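Local coordinates for ABC sugar transporter, periplasmic sugar binding protein (Legionella pneumophila subsp. pneumophila, PDB 3ROT) that probably binds a sugar in the periplasm and hands it to an ABC transporter, as other members of its solute-binding protein family do, at residues Q14-T19 against D225-T230; G116-E121 against Y241-Q246; L136-G141 against S197-P202; I191-T196 against Q220-D225. All coordinates share one frame; numbering follows the deposited sequence.

Contact 1 of 4, residues Q14-T19 against D225-T230; sequences QDPYWT and DKTPNT
The backbones of 14-19 and 225-230 come closest at Pro16 and Thr227, whose CA atoms lie 5.9 Å apart, each chain just entering a helix there. The apolar part of the contact is small: CG2 of Thr227 sits 3.8 Å from CB of Pro16, and CD of Pro228 extends the same patch. Thr227 turns this methyl outward because CG2 stands anti to its own carbonyl carbon, while OG1 faces back into its helix and shares a 2.6 Å hydrogen bond with Thr230 OG1. Next to this patch, the carboxylate of Asp225 approaches the Tyr17 ring obliquely, OD1 being 3.5 Å from CD1 of the tyrosine, with the two planes inclined by 31°. Asp225 OD1 also accepts from Gln245 NE2. A single water donates both to Asp15 OD2, at 2.6 Å, and to Asp225 OD2, at 2.5 Å; it thus joins two carboxylates of like charge, which may damp their repulsion. Asp15 occupies the N-cap position of helix 16-32. Glycerol, probably from the crystallisation liquor, hydrogen-bonds Asp225 OD2. Helix starts from both lobes meeting beside a bound glycerol are consistent with the interdomain ligand cleft of periplasmic sugar-binding proteins.

Contact 2 of 4, residues G116-E121 against Y241-Q246; sequences GKKLGE and YVMDQQ
Leu119 and Met243, a selenomethionine, bring helix 112-126 onto strand 241-243, an outermost strand of the five-stranded parallel sheet in this α/β lobe. The local axes of helix and strand run antiparallel at 172° and 9.2 Å apart, as expected where a helix covers a parallel sheet. Packing is closest around the selenomethionine. Its CG rests 3.7 Å from CD1 of Leu119, and the two side chains slide past each other in opposite directions. Bends at chi2 and chi3 (-75°) fold the rest of the chain back, carrying SE and CE across to the aliphatic part of Lys118. Leu119 reaches the strand because its CG is anti to the backbone N (chi1 -171°), and the same CD1 also touches Tyr241, 3.9 Å from CD2, at the edge of the ring and near its plane. Leu119 also touches Tyr222 and Phe224 of the neighbouring strand 220-224.

The outer part is looser. Lys118 and Tyr241, both only partly buried, cross at about a right angle, and NZ of the lysine stays 3.7 Å from OH of the tyrosine. Lys122, one turn farther along the helix, makes a cation-pi contact with the same tyrosine ring. The tightest point lies between these two regions, where the selenomethionine methyl CE of Met243 presses to 3.4 Å from CG of Lys118.

Contact 3 of 4, residues L136-G141 against S197-P202; sequences LNPQPG and SQALDP
At the C-terminal edge of the parallel sheet, the loop leaving strand 132-137 meets the first turn of helix 197-208, which follows the neighbouring strand 191-194. Leu136 and Ala199 form the inner, apolar part, with their CB atoms 4.0 Å apart; CD of Pro138 approaches the same alanine methyl less closely. Toward the loop the contact turns polar. Gln139 reaches across with an extended chain (chi2 178°), and its NE2 donates to OE1 of Gln198 over 2.9 Å. The bond is bent, with 139° at the hydrogen, yet the donor lies in the plane of the Gln198 carbonyl and uses a lone pair of OE1. The two side chains cross at about a right angle, and the amide planes are steeply inclined, 76° apart. CG of Pro138 lies 3.8 Å from the same OE1, setting an apolar ring beside the bonded oxygen. An Asx turn shapes the loop: OD1 of Asn137 accepts from N of Gln139 at 2.9 Å. The helix start is held by OG1 of Thr196, which accepts from N of Gln198. Strand-to-loop turns and helix N-termini gathered along one sheet edge are characteristic of α/β folds with parallel strands, and here this edge probably faces the interdomain cleft, since Gln139 lies near a bound glycerol.

Contact 4 of 4, residues I191-T196 against Q220-D225; sequences IIFCLT and QVYSFD
Strands 191-194 and 220-224 pair in parallel, their local axes 4.6 Å apart and 14° from exact alignment. Three backbone hydrogen bonds tie them. Ile192 uses both its polar backbone atoms, N donating to Gln220 O at 2.8 Å and O accepting from Tyr222 N at 2.7 Å; Cys194 N then donates to Tyr222 O, also at 2.7 Å and nearly straight. CA-H...O contacts accompany these bonds, such as Val221 CA to Ile192 O. Beyond them, OG of Ser223 approaches Cys194 O in a weak bond whose proton is not settled.

Apolar contacts form on both faces. On the face of Ile191, Phe193 and Tyr222, the two aromatic rings meet obliquely, with centroids 5.6 Å apart and planes at 32°. CG2 of Ile191 lies 3.9 Å from CD2 of Tyr222, and CD1 of Phe193 packs on the tyrosine CB. Tyr222 OH is bonded beyond the pair, to Thr127 and Asn240. Helices 112-126 and 143-158 cover this face. The other face carries Ile192 and Val221, joined by SG of Cys194 against CG1 of the valine.

Polar contact with an aromatic edge appears where the strands end. Phe224, with CG anti to its carbonyl carbon (chi1 -75°), presents its ring edge to O of Cys194, CD2 standing 3.4 Å away. Neighbouring parallel strands linked by an intervening helix are the β-α-β unit of the Rossmann-like lobes in type I periplasmic binding proteins.

Contact 4 is the core of one lobe, a buried strand pair built on regular backbone bonds. Contacts 2 and 3 attach further elements to the same sheet: contact 2 lays a helix on strand 241-243, almost wholly by apolar contact and partly open at its rim, whereas contact 3 lies at the strand ends and adds an amide-amide bond. Strands 132-137 and 191-194 are neighbours, so Leu136 bonds directly to Phe193 and Leu195. Contact 1 differs in joining the lobes, through a small apolar patch and a water between two carboxylates. Asp225 is shared by contacts 1 and 4 and also touches segment 241-246 of contact 2, by its backbone N bonding to Met243 O.

Contact 1 of 4, residues Q14-T19 against D225-T230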
loop_
_atom_site.group_PDB
_atom_site.type_symbol
_atom_site.label_atom_id
_atom_site.label_comp_id
_atom_site.label_asym_id
_atom_site.label_seq_id
_atom_site.Cartn_x
_atom_site.Cartn_y
_atom_site.Cartn_z
ATOM N N GLN A 14 2.211 -4.491 4.776
ATOM C CA GLN A 14 1.942 -3.720 3.562
ATOM C C GLN A 14 3.016 -2.678 3.247
ATOM O O GLN A 14 3.372 -2.471 2.086
ATOM C CB GLN A 14 0.571 -3.036 3.660
ATOM C CG GLN A 14 -0.606 -3.986 3.909
ATOM C CD GLN A 14 -0.525 -5.278 3.100
ATOM O OE1 GLN A 14 0.108 -6.249 3.521
ATOM N NE2 GLN A 14 -1.165 -5.292 1.929
ATOM N N ASP A 15 3.518 -2.015 4.280
ATOM C CA ASP A 15 4.559 -1.006 4.115
ATOM C C ASP A 15 5.736 -1.647 3.363
ATOM O O ASP A 15 6.194 -2.723 3.740
ATOM C CB ASP A 15 5.028 -0.543 5.498
ATOM C CG ASP A 15 5.866 0.722 5.449
ATOM O OD1 ASP A 15 6.604 0.924 4.461
ATOM O OD2 ASP A 15 5.800 1.509 6.421
ATOM N N PRO A 16 6.224 -1.006 2.283
ATOM C CA PRO A 16 7.354 -1.529 1.501
ATOM C C PRO A 16 8.555 -1.817 2.408
ATOM O O PRO A 16 9.464 -2.571 2.048
ATOM C CB PRO A 16 7.637 -0.399 0.519
ATOM C CG PRO A 16 6.284 0.138 0.256
ATOM C CD PRO A 16 5.657 0.190 1.637
ATOM N N TYR A 17 8.544 -1.187 3.582
ATOM C CA TYR A 17 9.577 -1.348 4.596
ATOM C C TYR A 17 9.701 -2.803 5.021
ATOM O O TYR A 17 10.806 -3.317 5.213
ATOM C CB TYR A 17 9.212 -0.515 5.826
ATOM C CG TYR A 17 10.067 -0.786 7.043
ATOM C CD1 TYR A 17 11.318 -0.193 7.182
ATOM C CD2 TYR A 17 9.606 -1.615 8.077
ATOM C CE1 TYR A 17 12.093 -0.407 8.320
ATOM C CE2 TYR A 17 10.377 -1.833 9.218
ATOM C CZ TYR A 17 11.619 -1.222 9.329
ATOM O OH TYR A 17 12.379 -1.401 10.459
ATOM N N TRP A 18 8.552 -3.447 5.198
ATOM C CA TRP A 18 8.507 -4.837 5.615
ATOM C C TRP A 18 9.084 -5.791 4.576
ATOM O O TRP A 18 9.858 -6.675 4.919
ATOM C CB TRP A 18 7.073 -5.255 5.933
ATOM C CG TRP A 18 6.470 -4.493 7.071
ATOM C CD1 TRP A 18 5.349 -3.707 7.029
ATOM C CD2 TRP A 18 6.950 -4.440 8.422
ATOM N NE1 TRP A 18 5.105 -3.168 8.269
ATOM C CE2 TRP A 18 6.072 -3.595 9.141
ATOM C CE3 TRP A 18 8.042 -5.015 9.092
ATOM C CZ2 TRP A 18 6.244 -3.320 10.507
ATOM C CZ3 TRP A 18 8.215 -4.740 10.455
ATOM C CH2 TRP A 18 7.320 -3.895 11.142
ATOM N N THR A 19 8.715 -5.617 3.312
ATOM C CA THR A 19 9.226 -6.511 2.281
ATOM C C THR A 19 10.754 -6.469 2.237
ATOM O O THR A 19 11.403 -7.446 1.868
ATOM C CB THR A 19 8.635 -6.166 0.892
ATOM O OG1 THR A 19 8.744 -4.760 0.654
ATOM C CG2 THR A 19 7.180 -6.560 0.830
ATOM N N ASP A 225 12.371 5.693 6.707
ATOM C CA ASP A 225 12.375 4.587 5.754
ATOM C C ASP A 225 12.413 4.999 4.301
ATOM O O ASP A 225 11.475 5.618 3.794
ATOM C CB ASP A 225 11.171 3.677 5.995
ATOM C CG ASP A 225 10.991 3.333 7.464
ATOM O OD1 ASP A 225 12.011 3.118 8.156
ATOM O OD2 ASP A 225 9.831 3.270 7.919
ATOM N N LYS A 226 13.500 4.625 3.632
ATOM C CA LYS A 226 13.686 4.957 2.230
ATOM C C LYS A 226 13.036 3.932 1.302
ATOM O O LYS A 226 13.719 3.127 0.676
ATOM C CB LYS A 226 15.179 5.077 1.907
ATOM C CG LYS A 226 15.873 6.259 2.587
ATOM C CD LYS A 226 17.324 6.399 2.139
ATOM C CE LYS A 226 17.982 7.610 2.791
ATOM N NZ LYS A 226 19.400 7.798 2.366
ATOM N N THR A 227 11.710 3.962 1.235
ATOM C CA THR A 227 10.952 3.064 0.366
ATOM C C THR A 227 11.074 3.632 -1.053
ATOM O O THR A 227 11.472 4.784 -1.228
ATOM C CB THR A 227 9.459 3.044 0.755
ATOM O OG1 THR A 227 8.916 4.358 0.598
ATOM C CG2 THR A 227 9.279 2.601 2.201
ATOM N N PRO A 228 10.741 2.830 -2.079
ATOM C CA PRO A 228 10.823 3.280 -3.472
ATOM C C PRO A 228 10.164 4.633 -3.718
ATOM O O PRO A 228 10.755 5.518 -4.334
ATOM C CB PRO A 228 10.137 2.148 -4.234
ATOM C CG PRO A 228 10.591 0.943 -3.448
ATOM C CD PRO A 228 10.401 1.393 -2.011
ATOM N N ASN A 229 8.937 4.800 -3.241
ATOM C CA ASN A 229 8.249 6.065 -3.433
ATOM C C ASN A 229 8.931 7.191 -2.656
ATOM O O ASN A 229 8.983 8.326 -3.122
ATOM C CB ASN A 229 6.792 5.963 -2.999
ATOM C CG ASN A 229 5.959 7.088 -3.562
ATOM O OD1 ASN A 229 5.951 7.309 -4.778
ATOM N ND2 ASN A 229 5.264 7.819 -2.694
ATOM N N THR A 230 9.444 6.874 -1.470
ATOM C CA THR A 230 10.131 7.862 -0.640
ATOM C C THR A 230 11.394 8.335 -1.372
ATOM O O THR A 230 11.694 9.531 -1.413
ATOM C CB THR A 230 10.528 7.260 0.733
ATOM O OG1 THR A 230 9.350 6.780 1.404
ATOM C CG2 THR A 230 11.215 8.314 1.618
HETATM O O HOH W 1 7.703 3.309 6.664
#

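Contact 2 of 4, residues G116-E121 against Y241-Q246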
loop_
_atom_site.group_PDB
_atom_site.type_symbol
_atom_site.label_atom_id
_atom_site.label_comp_id
_atom_site.label_asym_id
_atom_site.label_seq_id
_atom_site.Cartn_x
_atom_site.Cartn_y
_atom_site.Cartn_z
ATOM N N GLY A 116 14.473 9.963 16.352
ATOM C CA GLY A 116 13.562 11.093 16.296
ATOM C C GLY A 116 14.306 12.395 16.539
ATOM O O GLY A 116 14.146 13.368 15.800
ATOM N N LYS A 117 15.134 12.417 17.578
ATOM C CA LYS A 117 15.909 13.619 17.892
ATOM C C LYS A 117 16.760 14.004 16.700
ATOM O O LYS A 117 16.818 15.170 16.323
ATOM C CB LYS A 117 16.836 13.383 19.082
ATOM C CG LYS A 117 16.129 13.107 20.385
ATOM C CD LYS A 117 17.151 13.001 21.514
ATOM C CE LYS A 117 16.476 12.702 22.850
ATOM N NZ LYS A 117 15.438 13.720 23.188
ATOM N N LYS A 118 17.418 13.011 16.113
ATOM C CA LYS A 118 18.266 13.234 14.954
ATOM C C LYS A 118 17.486 13.781 13.758
ATOM O O LYS A 118 17.978 14.645 13.027
ATOM C CB LYS A 118 18.963 11.930 14.574
ATOM C CG LYS A 118 19.592 11.941 13.196
ATOM C CD LYS A 118 20.809 12.844 13.117
ATOM C CE LYS A 118 21.362 12.852 11.698
ATOM N NZ LYS A 118 21.565 11.463 11.171
ATOM N N LEU A 119 16.271 13.288 13.550
ATOM C CA LEU A 119 15.500 13.777 12.418
ATOM C C LEU A 119 15.136 15.224 12.694
ATOM O O LEU A 119 15.218 16.065 11.811
ATOM C CB LEU A 119 14.237 12.947 12.189
ATOM C CG LEU A 119 13.539 13.310 10.874
ATOM C CD1 LEU A 119 14.560 13.271 9.728
ATOM C CD2 LEU A 119 12.377 12.352 10.615
ATOM N N GLY A 120 14.745 15.493 13.934
ATOM C CA GLY A 120 14.403 16.845 14.331
ATOM C C GLY A 120 15.557 17.805 14.088
ATOM O O GLY A 120 15.355 18.871 13.529
ATOM N N GLU A 121 16.769 17.425 14.490
ATOM C CA GLU A 121 17.944 18.279 14.306
ATOM C C GLU A 121 18.293 18.520 12.836
ATOM O O GLU A 121 18.757 19.601 12.468
ATOM C CB GLU A 121 19.165 17.676 15.011
ATOM C CG GLU A 121 18.995 17.472 16.504
ATOM C CD GLU A 121 20.170 16.732 17.133
ATOM O OE1 GLU A 121 20.598 15.697 16.573
ATOM O OE2 GLU A 121 20.659 17.180 18.191
ATOM N N TYR A 241 14.819 14.965 3.853
ATOM C CA TYR A 241 15.692 14.006 4.504
ATOM C C TYR A 241 14.883 12.863 5.092
ATOM O O TYR A 241 13.815 13.072 5.668
ATOM C CB TYR A 241 16.459 14.705 5.625
ATOM C CG TYR A 241 17.660 13.954 6.123
ATOM C CD1 TYR A 241 18.877 14.032 5.451
ATOM C CD2 TYR A 241 17.586 13.165 7.267
ATOM C CE1 TYR A 241 19.994 13.345 5.908
ATOM C CE2 TYR A 241 18.702 12.472 7.734
ATOM C CZ TYR A 241 19.901 12.572 7.047
ATOM O OH TYR A 241 21.018 11.926 7.522
ATOM N N VAL A 242 15.407 11.652 4.963
ATOM C CA VAL A 242 14.717 10.476 5.473
ATOM C C VAL A 242 15.653 9.580 6.267
ATOM O O VAL A 242 16.751 9.261 5.812
ATOM C CB VAL A 242 14.119 9.653 4.317
ATOM C CG1 VAL A 242 13.437 8.418 4.856
ATOM C CG2 VAL A 242 13.129 10.515 3.525
HETATM N N MSE A 243 15.208 9.190 7.456
HETATM C CA MSE A 243 15.983 8.320 8.321
HETATM C C MSE A 243 15.950 6.894 7.784
HETATM O O MSE A 243 14.892 6.378 7.436
HETATM C CB MSE A 243 15.407 8.330 9.738
HETATM C CG MSE A 243 15.413 9.699 10.411
HETATM SE SE MSE A 243 17.185 10.397 10.499
HETATM C CE MSE A 243 17.867 9.291 11.922
ATOM N N ASP A 244 17.109 6.257 7.719
ATOM C CA ASP A 244 17.162 4.884 7.241
ATOM C C ASP A 244 17.560 3.940 8.375
ATOM O O ASP A 244 18.626 4.097 8.962
ATOM C CB ASP A 244 18.160 4.766 6.084
ATOM C CG ASP A 244 18.245 3.354 5.537
ATOM O OD1 ASP A 244 17.230 2.633 5.582
ATOM O OD2 ASP A 244 19.320 2.965 5.050
ATOM N N GLN A 245 16.694 2.972 8.677
ATOM C CA GLN A 245 16.961 1.984 9.729
ATOM C C GLN A 245 17.619 0.719 9.143
ATOM O O GLN A 245 17.974 -0.189 9.883
ATOM C CB GLN A 245 15.661 1.546 10.420
ATOM C CG GLN A 245 14.680 2.651 10.754
ATOM C CD GLN A 245 13.409 2.112 11.392
ATOM O OE1 GLN A 245 13.445 1.557 12.485
ATOM N NE2 GLN A 245 12.278 2.268 10.702
ATOM N N GLN A 246 17.760 0.671 7.821
ATOM C CA GLN A 246 18.346 -0.484 7.126
ATOM C C GLN A 246 17.610 -1.789 7.447
ATOM O O GLN A 246 18.188 -2.702 8.032
ATOM C CB GLN A 246 19.836 -0.649 7.475
ATOM C CG GLN A 246 20.699 0.534 7.061
ATOM C CD GLN A 246 22.176 0.209 7.016
ATOM O OE1 GLN A 246 22.840 0.101 8.053
ATOM N NE2 GLN A 246 22.699 0.041 5.809
#

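Contact 3 of 4, residues L136-G141 against S197-P202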
loop_
_atom_site.group_PDB
_atom_site.type_symbol
_atom_site.label_atom_id
_atom_site.label_comp_id
_atom_site.label_asym_id
_atom_site.label_seq_id
_atom_site.Cartn_x
_atom_site.Cartn_y
_atom_site.Cartn_z
ATOM N N LEU A 136 2.920 13.590 11.766
ATOM C CA LEU A 136 1.867 12.667 11.366
ATOM C C LEU A 136 2.085 11.251 11.906
ATOM O O LEU A 136 3.048 10.584 11.543
ATOM C CB LEU A 136 1.765 12.641 9.839
ATOM C CG LEU A 136 1.758 14.011 9.137
ATOM C CD1 LEU A 136 1.515 13.802 7.650
ATOM C CD2 LEU A 136 0.672 14.913 9.723
ATOM N N ASN A 137 1.183 10.809 12.781
ATOM C CA ASN A 137 1.272 9.483 13.380
ATOM C C ASN A 137 0.237 8.573 12.739
ATOM O O ASN A 137 -0.970 8.811 12.845
ATOM C CB ASN A 137 1.017 9.546 14.891
ATOM C CG ASN A 137 1.556 8.321 15.627
ATOM O OD1 ASN A 137 1.527 7.206 15.106
ATOM N ND2 ASN A 137 2.045 8.528 16.850
ATOM N N PRO A 138 0.693 7.523 12.043
ATOM C CA PRO A 138 -0.291 6.638 11.423
ATOM C C PRO A 138 -0.717 5.500 12.334
ATOM O O PRO A 138 -1.644 4.757 12.005
ATOM C CB PRO A 138 0.435 6.145 10.177
ATOM C CG PRO A 138 1.834 6.022 10.659
ATOM C CD PRO A 138 2.036 7.291 11.478
ATOM N N GLN A 139 -0.045 5.362 13.476
ATOM C CA GLN A 139 -0.374 4.288 14.399
ATOM C C GLN A 139 -0.278 4.609 15.880
ATOM O O GLN A 139 0.672 4.193 16.546
ATOM C CB GLN A 139 0.504 3.063 14.139
ATOM C CG GLN A 139 0.303 2.393 12.812
ATOM C CD GLN A 139 1.255 1.228 12.629
ATOM O OE1 GLN A 139 1.214 0.252 13.382
ATOM N NE2 GLN A 139 2.129 1.329 11.635
ATOM N N PRO A 140 -1.248 5.363 16.418
ATOM C CA PRO A 140 -1.154 5.649 17.851
ATOM C C PRO A 140 -1.172 4.277 18.543
ATOM O O PRO A 140 -1.844 3.354 18.082
ATOM C CB PRO A 140 -2.417 6.465 18.116
ATOM C CG PRO A 140 -2.589 7.216 16.831
ATOM C CD PRO A 140 -2.342 6.129 15.795
ATOM N N GLY A 141 -0.427 4.125 19.626
ATOM C CA GLY A 141 -0.399 2.833 20.287
ATOM C C GLY A 141 0.918 2.134 20.000
ATOM O O GLY A 141 1.395 1.347 20.813
ATOM N N SER A 197 6.441 5.545 6.303
ATOM C CA SER A 197 6.069 5.774 4.914
ATOM C C SER A 197 4.551 5.703 4.715
ATOM O O SER A 197 4.027 6.200 3.715
ATOM C CB SER A 197 6.778 4.767 4.005
ATOM O OG SER A 197 6.427 3.441 4.342
ATOM N N GLN A 198 3.835 5.102 5.661
ATOM C CA GLN A 198 2.374 5.016 5.538
ATOM C C GLN A 198 1.728 6.402 5.574
ATOM O O GLN A 198 0.645 6.611 5.017
ATOM C CB GLN A 198 1.783 4.174 6.660
ATOM C CG GLN A 198 2.275 2.743 6.702
ATOM C CD GLN A 198 1.993 2.113 8.049
ATOM O OE1 GLN A 198 2.436 2.618 9.094
ATOM N NE2 GLN A 198 1.250 1.017 8.042
ATOM N N ALA A 199 2.375 7.336 6.266
ATOM C CA ALA A 199 1.871 8.700 6.333
ATOM C C ALA A 199 2.359 9.436 5.088
ATOM O O ALA A 199 1.623 10.215 4.480
ATOM C CB ALA A 199 2.388 9.407 7.596
ATOM N N LEU A 200 3.605 9.178 4.704
ATOM C CA LEU A 200 4.188 9.840 3.543
ATOM C C LEU A 200 3.538 9.554 2.182
ATOM O O LEU A 200 3.320 10.485 1.415
ATOM C CB LEU A 200 5.691 9.543 3.458
ATOM C CG LEU A 200 6.431 10.309 2.354
ATOM C CD1 LEU A 200 6.287 11.815 2.575
ATOM C CD2 LEU A 200 7.908 9.918 2.360
ATOM N N ASP A 201 3.221 8.297 1.867
ATOM C CA ASP A 201 2.623 7.999 0.554
ATOM C C ASP A 201 1.428 8.877 0.180
ATOM O O ASP A 201 1.451 9.564 -0.852
ATOM C CB ASP A 201 2.190 6.533 0.444
ATOM C CG ASP A 201 3.354 5.579 0.459
ATOM O OD1 ASP A 201 4.394 5.883 -0.171
ATOM O OD2 ASP A 201 3.216 4.508 1.093
ATOM N N PRO A 202 0.351 8.845 0.990
ATOM C CA PRO A 202 -0.798 9.686 0.640
ATOM C C PRO A 202 -0.442 11.174 0.610
ATOM O O PRO A 202 -1.000 11.934 -0.179
ATOM C CB PRO A 202 -1.838 9.321 1.701
ATOM C CG PRO A 202 -1.034 8.827 2.833
ATOM C CD PRO A 202 0.055 8.028 2.179
#

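Contact 4 of 4, residues I191-T196 against Q220-D225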
loop_
_atom_site.group_PDB
_atom_site.type_symbol
_atom_site.label_atom_id
_atom_site.label_comp_id
_atom_site.label_asym_id
_atom_site.label_seq_id
_atom_site.Cartn_x
_atom_site.Cartn_y
_atom_site.Cartn_z
ATOM N N ILE A 191 6.706 22.662 7.929
ATOM C CA ILE A 191 7.486 21.456 8.122
ATOM C C ILE A 191 6.585 20.291 8.488
ATOM O O ILE A 191 5.723 20.406 9.364
ATOM C CB ILE A 191 8.539 21.598 9.232
ATOM C CG1 ILE A 191 9.611 22.606 8.826
ATOM C CG2 ILE A 191 9.191 20.248 9.488
ATOM C CD1 ILE A 191 10.812 22.624 9.767
ATOM N N ILE A 192 6.781 19.171 7.801
ATOM C CA ILE A 192 6.010 17.975 8.089
ATOM C C ILE A 192 6.938 16.797 8.349
ATOM O O ILE A 192 7.882 16.542 7.591
ATOM C CB ILE A 192 5.048 17.607 6.945
ATOM C CG1 ILE A 192 4.018 18.731 6.740
ATOM C CG2 ILE A 192 4.325 16.300 7.281
ATOM C CD1 ILE A 192 2.998 18.461 5.645
ATOM N N PHE A 193 6.671 16.103 9.448
ATOM C CA PHE A 193 7.433 14.928 9.840
ATOM C C PHE A 193 6.509 13.720 9.723
ATOM O O PHE A 193 5.485 13.666 10.399
ATOM C CB PHE A 193 7.877 15.021 11.304
ATOM C CG PHE A 193 8.977 16.005 11.563
ATOM C CD1 PHE A 193 10.313 15.610 11.485
ATOM C CD2 PHE A 193 8.680 17.315 11.929
ATOM C CE1 PHE A 193 11.338 16.505 11.773
ATOM C CE2 PHE A 193 9.705 18.216 12.218
ATOM C CZ PHE A 193 11.034 17.806 12.139
ATOM N N CYS A 194 6.865 12.755 8.880
ATOM C CA CYS A 194 6.062 11.534 8.739
ATOM C C CYS A 194 6.774 10.448 9.538
ATOM O O CYS A 194 7.942 10.149 9.270
ATOM C CB CYS A 194 5.967 11.103 7.285
ATOM S SG CYS A 194 5.119 12.279 6.221
ATOM N N LEU A 195 6.073 9.862 10.506
ATOM C CA LEU A 195 6.663 8.833 11.350
ATOM C C LEU A 195 6.967 7.529 10.615
ATOM O O LEU A 195 7.811 6.759 11.057
ATOM C CB LEU A 195 5.781 8.586 12.585
ATOM C CG LEU A 195 5.651 9.830 13.489
ATOM C CD1 LEU A 195 4.806 9.525 14.712
ATOM C CD2 LEU A 195 7.036 10.294 13.911
ATOM N N THR A 196 6.276 7.279 9.504
ATOM C CA THR A 196 6.547 6.094 8.672
ATOM C C THR A 196 6.114 6.422 7.246
ATOM O O THR A 196 5.477 7.455 7.006
ATOM C CB THR A 196 5.773 4.830 9.111
ATOM O OG1 THR A 196 4.425 4.916 8.645
ATOM C CG2 THR A 196 5.776 4.672 10.626
ATOM N N GLN A 220 8.113 21.591 3.877
ATOM C CA GLN A 220 9.351 20.828 3.852
ATOM C C GLN A 220 9.014 19.544 4.572
ATOM O O GLN A 220 8.484 19.581 5.681
ATOM C CB GLN A 220 10.456 21.595 4.575
ATOM C CG GLN A 220 10.718 22.917 3.917
ATOM C CD GLN A 220 10.989 22.756 2.439
ATOM O OE1 GLN A 220 12.054 22.292 2.044
ATOM N NE2 GLN A 220 10.016 23.124 1.612
ATOM N N VAL A 221 9.328 18.415 3.940
ATOM C CA VAL A 221 8.971 17.115 4.476
ATOM C C VAL A 221 10.113 16.198 4.926
ATOM O O VAL A 221 11.136 16.050 4.250
ATOM C CB VAL A 221 8.096 16.359 3.444
ATOM C CG1 VAL A 221 7.630 15.022 4.018
ATOM C CG2 VAL A 221 6.906 17.231 3.049
ATOM N N TYR A 222 9.901 15.567 6.072
ATOM C CA TYR A 222 10.878 14.661 6.661
ATOM C C TYR A 222 10.201 13.336 6.977
ATOM O O TYR A 222 9.026 13.303 7.349
ATOM C CB TYR A 222 11.458 15.308 7.924
ATOM C CG TYR A 222 12.207 16.573 7.587
ATOM C CD1 TYR A 222 13.561 16.533 7.261
ATOM C CD2 TYR A 222 11.538 17.799 7.480
ATOM C CE1 TYR A 222 14.232 17.664 6.831
ATOM C CE2 TYR A 222 12.209 18.952 7.049
ATOM C CZ TYR A 222 13.557 18.868 6.726
ATOM O OH TYR A 222 14.240 19.969 6.293
ATOM N N SER A 223 10.930 12.239 6.837
ATOM C CA SER A 223 10.310 10.949 7.090
ATOM C C SER A 223 11.270 9.851 7.559
ATOM O O SER A 223 12.458 10.090 7.803
ATOM C CB SER A 223 9.574 10.490 5.818
ATOM O OG SER A 223 8.688 9.423 6.093
ATOM N N PHE A 224 10.720 8.648 7.677
ATOM C CA PHE A 224 11.470 7.466 8.079
ATOM C C PHE A 224 11.287 6.395 7.012
ATOM O O PHE A 224 10.191 6.222 6.483
ATOM C CB PHE A 224 10.939 6.916 9.404
ATOM C CG PHE A 224 11.345 7.718 10.608
ATOM C CD1 PHE A 224 12.342 7.258 11.460
ATOM C CD2 PHE A 224 10.731 8.932 10.890
ATOM C CE1 PHE A 224 12.727 7.994 12.579
ATOM C CE2 PHE A 224 11.110 9.675 12.006
ATOM C CZ PHE A 224 12.114 9.200 12.852
ATOM N N ASP A 225 12.371 5.693 6.707
ATOM C CA ASP A 225 12.375 4.587 5.754
ATOM C C ASP A 225 12.413 4.999 4.301
ATOM O O ASP A 225 11.475 5.618 3.794
ATOM C CB ASP A 225 11.171 3.677 5.995
ATOM C CG ASP A 225 10.991 3.333 7.464
ATOM O OD1 ASP A 225 12.011 3.118 8.156
ATOM O OD2 ASP A 225 9.831 3.270 7.919
#